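Local coordinates for protein STING-associated CdnE c-di-GMP synthase (Flavobacteriaceae, PDB 6WT8) that synthesises the second messenger c-di-GMP, probably from two molecules of GTP, as the CD-NTase of a STING-associated CBASS anti-phage defence system, at residues Asn4-Glu7 with Leu8-Val12; Val47-Tyr50 with Ile51-Ser54. All blocks are in the same frame, centred on the assembly; numbering follows the deposited sequence.

Interactions 1 and 2 lie on two helices that pack side by side, 5-16 and 46-56, and the centres of the two contacts are about 9 Å apart. Tyr-50 of interaction 2 bridges them: its CE1 lies 3.5 Å from Leu-8 CB and 3.6 Å from Val-12 CG2. One turn further on, Val-12 CG2 also meets Ser-54 OG at 3.7 Å, and Val-12 CG1 sits 3.7 Å from Glu-53 O. Both contacts belong to the helical part of the chain, with centres about 25 Å and 22 Å from its centre. They are structural packing, apart from the mixed sheet that in nucleotidyltransferases of this family usually carries the catalytic residues.

Interaction 1 (Asn4-Glu7 with Leu8-Val12); sequences NYLE and LIKKV
Leu-8 N donates to Asn-4 O at 3.1 Å, opening the run of i to i+4 bonds at the start of helix 5-16, and Asn-4 is also the N-cap of this helix. Its side chain reaches forward into the first turn, where OD1 accepts from Glu-7 N at 3.1 Å. The N-H points nearly straight at the oxygen (167°), yet the nitrogen stands well above the amide plane, so the cap does not use an in-plane lone pair. This bond gives a partner to a first-turn N-H that has no preceding helical carbonyl.

Beyond the cap, Ile-9, Lys-10 and Lys-11 donate in turn to Tyr-5, Leu-6 and Glu-7, and their side chains lean back over the same carbonyls. Lys-10 traces this from base to end. Its CB is nearly equidistant from Glu-7 O and Leu-6 O, and CG drops to 3.4 Å from Leu-6 O. CD passes the same oxygen, still with the chain extended. CE then reaches the Leu-6 side chain, 3.8 Å from Leu-6 CG and slightly farther from CD1, and a bend in the last torsion (chi4 -55°) turns NZ off the line of the methylenes.

Glu-7 and Lys-11 are also one turn apart on an exposed side, with OE2 4.3 Å from NZ, too far for a salt bridge, so any attraction is likely to be modest.

On the side facing helix 46-56, Tyr-5 and Leu-8 run alongside each other in the same direction. The tyrosine hydroxyl is bonded to Asp-356 near the C-terminus, which helps fix the ring, while the ring itself also rests on Val-47 of helix 46-56. Leu-8 CG sits 3.5 Å from Asn-4 O, and its CD1 approaches the ring obliquely, 3.9 Å from Tyr-5 CD1.

Interaction 2 (Val47-Tyr50 with Ile51-Ser54); sequences VSIY and IKES
Ser-54 grips the carbonyl of Tyr-50 twice: its backbone N and its OG each donate to Tyr-50 O at 2.9 Å, arriving from opposite faces of the carbonyl plane. The serine hydroxyl is placed for this by chi1 of -71°, which sets OG beside its own backbone N. The same OG lies over one face of the Tyr-50 ring near its rim, 3.4 Å from CE1.

Three further i to i+4 bonds, from Ile-51, Lys-52 and Glu-53 to Val-47, Ser-48 and Ile-49, complete these two turns of helix 46-56. Glu-53 runs alongside Ile-49, its OE2 3.7 Å from the isoleucine CG2, while its OE1 is held in a salt bridge with Arg-13. Ile-51 arches over the carbonyl of Val-47: Ile-51 CG1 is 3.2 Å from Val-47 O, and Ile-51 CD1 is 4.0 Å from Val-47 CG2.

Cutting Tyr-50 back to an alanine is likely to open a gap beside Leu-8 and Val-12, uncover the Ser-54 hydroxyl on its ring side and leave Asp-266 without its weak hydroxyl partner.

The helix is wedged among three others. Tyr-50 and Ser-54 face helix 5-16 and also reach helix 253-266 through Ile-263 and Phe-259, whereas Val-47 and Ile-51 both pack on Leu-357 of the long C-terminal helix 336-360.

Interaction 1 (Asn4-Glu7 with Leu8-Val12)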
loop_
_atom_site.group_PDB
_atom_site.type_symbol
_atom_site.label_atom_id
_atom_site.label_comp_id
_atom_site.label_asym_id
_atom_site.label_seq_id
_atom_site.Cartn_x
_atom_site.Cartn_y
_atom_site.Cartn_z
ATOM N N ASN A 4 8.384 -15.086 23.241
ATOM C CA ASN A 4 9.341 -16.100 22.802
ATOM C C ASN A 4 9.884 -15.630 21.455
ATOM O O ASN A 4 9.262 -15.879 20.420
ATOM C CB ASN A 4 8.655 -17.455 22.687
ATOM C CG ASN A 4 9.610 -18.573 22.356
ATOM O OD1 ASN A 4 10.653 -18.360 21.757
ATOM N ND2 ASN A 4 9.246 -19.789 22.741
ATOM N N TYR A 5 11.063 -15.000 21.464
ATOM C CA TYR A 5 11.549 -14.402 20.216
ATOM C C TYR A 5 12.062 -15.449 19.247
ATOM O O TYR A 5 12.007 -15.251 18.026
ATOM C CB TYR A 5 12.605 -13.353 20.507
ATOM C CG TYR A 5 11.986 -12.156 21.147
ATOM C CD1 TYR A 5 11.246 -11.264 20.414
ATOM C CD2 TYR A 5 12.059 -11.975 22.516
ATOM C CE1 TYR A 5 10.608 -10.196 21.028
ATOM C CE2 TYR A 5 11.486 -10.899 23.133
ATOM C CZ TYR A 5 10.755 -10.005 22.384
ATOM O OH TYR A 5 10.172 -8.939 23.062
ATOM N N LEU A 6 12.537 -16.578 19.750
ATOM C CA LEU A 6 12.928 -17.668 18.852
ATOM C C LEU A 6 11.748 -18.141 18.015
ATOM O O LEU A 6 11.857 -18.309 16.795
ATOM C CB LEU A 6 13.530 -18.825 19.665
ATOM C CG LEU A 6 13.932 -19.981 18.760
ATOM C CD1 LEU A 6 15.048 -19.432 17.900
ATOM C CD2 LEU A 6 14.427 -21.167 19.565
ATOM N N GLU A 7 10.590 -18.340 18.652
ATOM C CA GLU A 7 9.407 -18.749 17.911
ATOM C C GLU A 7 8.965 -17.654 16.941
ATOM O O GLU A 7 8.559 -17.943 15.813
ATOM C CB GLU A 7 8.285 -19.100 18.888
ATOM C CG GLU A 7 7.035 -19.644 18.214
ATOM C CD GLU A 7 6.030 -20.262 19.198
ATOM O OE1 GLU A 7 6.146 -20.016 20.428
ATOM O OE2 GLU A 7 5.128 -21.000 18.724
ATOM N N LEU A 8 9.071 -16.389 17.362
ATOM C CA LEU A 8 8.687 -15.271 16.507
ATOM C C LEU A 8 9.601 -15.177 15.291
ATOM O O LEU A 8 9.123 -14.952 14.165
ATOM C CB LEU A 8 8.692 -13.953 17.288
ATOM C CG LEU A 8 7.521 -13.785 18.261
ATOM C CD1 LEU A 8 7.773 -12.573 19.206
ATOM C CD2 LEU A 8 6.217 -13.699 17.456
ATOM N N ILE A 9 10.916 -15.356 15.505
ATOM C CA ILE A 9 11.856 -15.344 14.385
ATOM C C ILE A 9 11.504 -16.438 13.380
ATOM O O ILE A 9 11.481 -16.200 12.160
ATOM C CB ILE A 9 13.301 -15.496 14.886
ATOM C CG1 ILE A 9 13.758 -14.201 15.601
ATOM C CG2 ILE A 9 14.233 -15.857 13.719
ATOM C CD1 ILE A 9 14.985 -14.406 16.507
ATOM N N LYS A 10 11.192 -17.641 13.872
ATOM C CA LYS A 10 10.826 -18.728 12.964
ATOM C C LYS A 10 9.552 -18.384 12.174
ATOM O O LYS A 10 9.443 -18.679 10.975
ATOM C CB LYS A 10 10.648 -20.030 13.752
ATOM C CG LYS A 10 11.960 -20.552 14.298
ATOM C CD LYS A 10 11.759 -21.780 15.188
ATOM C CE LYS A 10 13.098 -22.191 15.761
ATOM N NZ LYS A 10 14.053 -22.408 14.627
ATOM N N LYS A 11 8.606 -17.701 12.809
ATOM C CA LYS A 11 7.366 -17.361 12.105
ATOM C C LYS A 11 7.623 -16.329 11.014
ATOM O O LYS A 11 7.119 -16.450 9.890
ATOM C CB LYS A 11 6.331 -16.807 13.085
ATOM C CG LYS A 11 5.729 -17.897 13.947
ATOM C CD LYS A 11 4.598 -17.322 14.753
ATOM C CE LYS A 11 3.688 -18.435 15.230
ATOM N NZ LYS A 11 2.994 -18.004 16.469
ATOM N N VAL A 12 8.375 -15.274 11.336
ATOM C CA VAL A 12 8.686 -14.258 10.326
ATOM C C VAL A 12 9.425 -14.888 9.167
ATOM O O VAL A 12 9.171 -14.573 8.009
ATOM C CB VAL A 12 9.505 -13.116 10.961
ATOM C CG1 VAL A 12 9.996 -12.107 9.890
ATOM C CG2 VAL A 12 8.692 -12.355 11.933
#

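Interaction 2 (Val47-Tyr50 with Ile51-Ser54)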
loop_
_atom_site.group_PDB
_atom_site.type_symbol
_atom_site.label_atom_id
_atom_site.label_comp_id
_atom_site.label_asym_id
_atom_site.label_seq_id
_atom_site.Cartn_x
_atom_site.Cartn_y
_atom_site.Cartn_z
ATOM N N VAL A 47 15.724 -10.665 20.416
ATOM C CA VAL A 47 14.726 -9.600 20.194
ATOM C C VAL A 47 15.158 -8.695 19.042
ATOM O O VAL A 47 14.341 -8.316 18.179
ATOM C CB VAL A 47 14.465 -8.797 21.493
ATOM C CG1 VAL A 47 15.726 -8.224 22.155
ATOM C CG2 VAL A 47 13.446 -7.670 21.247
ATOM N N SER A 48 16.449 -8.368 18.984
ATOM C CA SER A 48 16.956 -7.546 17.877
ATOM C C SER A 48 16.809 -8.264 16.539
ATOM O O SER A 48 16.447 -7.648 15.528
ATOM C CB SER A 48 18.415 -7.197 18.102
ATOM O OG SER A 48 18.905 -6.648 16.890
ATOM N N ILE A 49 17.138 -9.558 16.487
ATOM C CA ILE A 49 16.974 -10.279 15.219
ATOM C C ILE A 49 15.517 -10.292 14.773
ATOM O O ILE A 49 15.199 -10.131 13.580
ATOM C CB ILE A 49 17.543 -11.702 15.361
ATOM C CG1 ILE A 49 19.039 -11.603 15.590
ATOM C CG2 ILE A 49 17.261 -12.520 14.137
ATOM C CD1 ILE A 49 19.601 -12.957 16.066
ATOM N N TYR A 50 14.604 -10.498 15.717
ATOM C CA TYR A 50 13.187 -10.429 15.375
ATOM C C TYR A 50 12.834 -9.069 14.782
ATOM O O TYR A 50 12.095 -8.990 13.791
ATOM C CB TYR A 50 12.346 -10.688 16.620
ATOM C CG TYR A 50 10.855 -10.475 16.416
ATOM C CD1 TYR A 50 10.143 -11.227 15.488
ATOM C CD2 TYR A 50 10.186 -9.512 17.152
ATOM C CE1 TYR A 50 8.713 -11.031 15.276
ATOM C CE2 TYR A 50 8.776 -9.315 16.962
ATOM C CZ TYR A 50 8.081 -10.066 16.038
ATOM O OH TYR A 50 6.701 -9.930 15.818
ATOM N N ILE A 51 13.262 -8.008 15.450
ATOM C CA ILE A 51 12.986 -6.655 14.929
ATOM C C ILE A 51 13.563 -6.484 13.521
ATOM O O ILE A 51 12.875 -5.993 12.595
ATOM C CB ILE A 51 13.557 -5.604 15.887
ATOM C CG1 ILE A 51 12.829 -5.652 17.228
ATOM C CG2 ILE A 51 13.502 -4.202 15.248
ATOM C CD1 ILE A 51 13.577 -4.916 18.338
ATOM N N LYS A 52 14.816 -6.917 13.329
ATOM C CA LYS A 52 15.464 -6.745 12.016
ATOM C C LYS A 52 14.695 -7.462 10.926
ATOM O O LYS A 52 14.480 -6.917 9.826
ATOM C CB LYS A 52 16.905 -7.292 12.045
ATOM C CG LYS A 52 17.837 -6.369 12.712
ATOM C CD LYS A 52 19.305 -6.854 12.525
ATOM C CE LYS A 52 19.551 -8.203 13.167
ATOM N NZ LYS A 52 21.069 -8.559 13.198
ATOM N N GLU A 53 14.340 -8.725 11.174
ATOM C CA GLU A 53 13.720 -9.511 10.119
ATOM C C GLU A 53 12.288 -9.060 9.889
ATOM O O GLU A 53 11.797 -9.130 8.753
ATOM C CB GLU A 53 13.849 -10.994 10.482
ATOM C CG GLU A 53 15.376 -11.321 10.452
ATOM C CD GLU A 53 15.724 -12.791 10.511
ATOM O OE1 GLU A 53 14.791 -13.618 10.574
ATOM O OE2 GLU A 53 16.963 -13.106 10.519
ATOM N N SER A 54 11.648 -8.523 10.935
ATOM C CA SER A 54 10.319 -7.942 10.772
ATOM C C SER A 54 10.367 -6.641 9.967
ATOM O O SER A 54 9.419 -6.331 9.239
ATOM C CB SER A 54 9.691 -7.653 12.126
ATOM O OG SER A 54 9.335 -8.853 12.789
#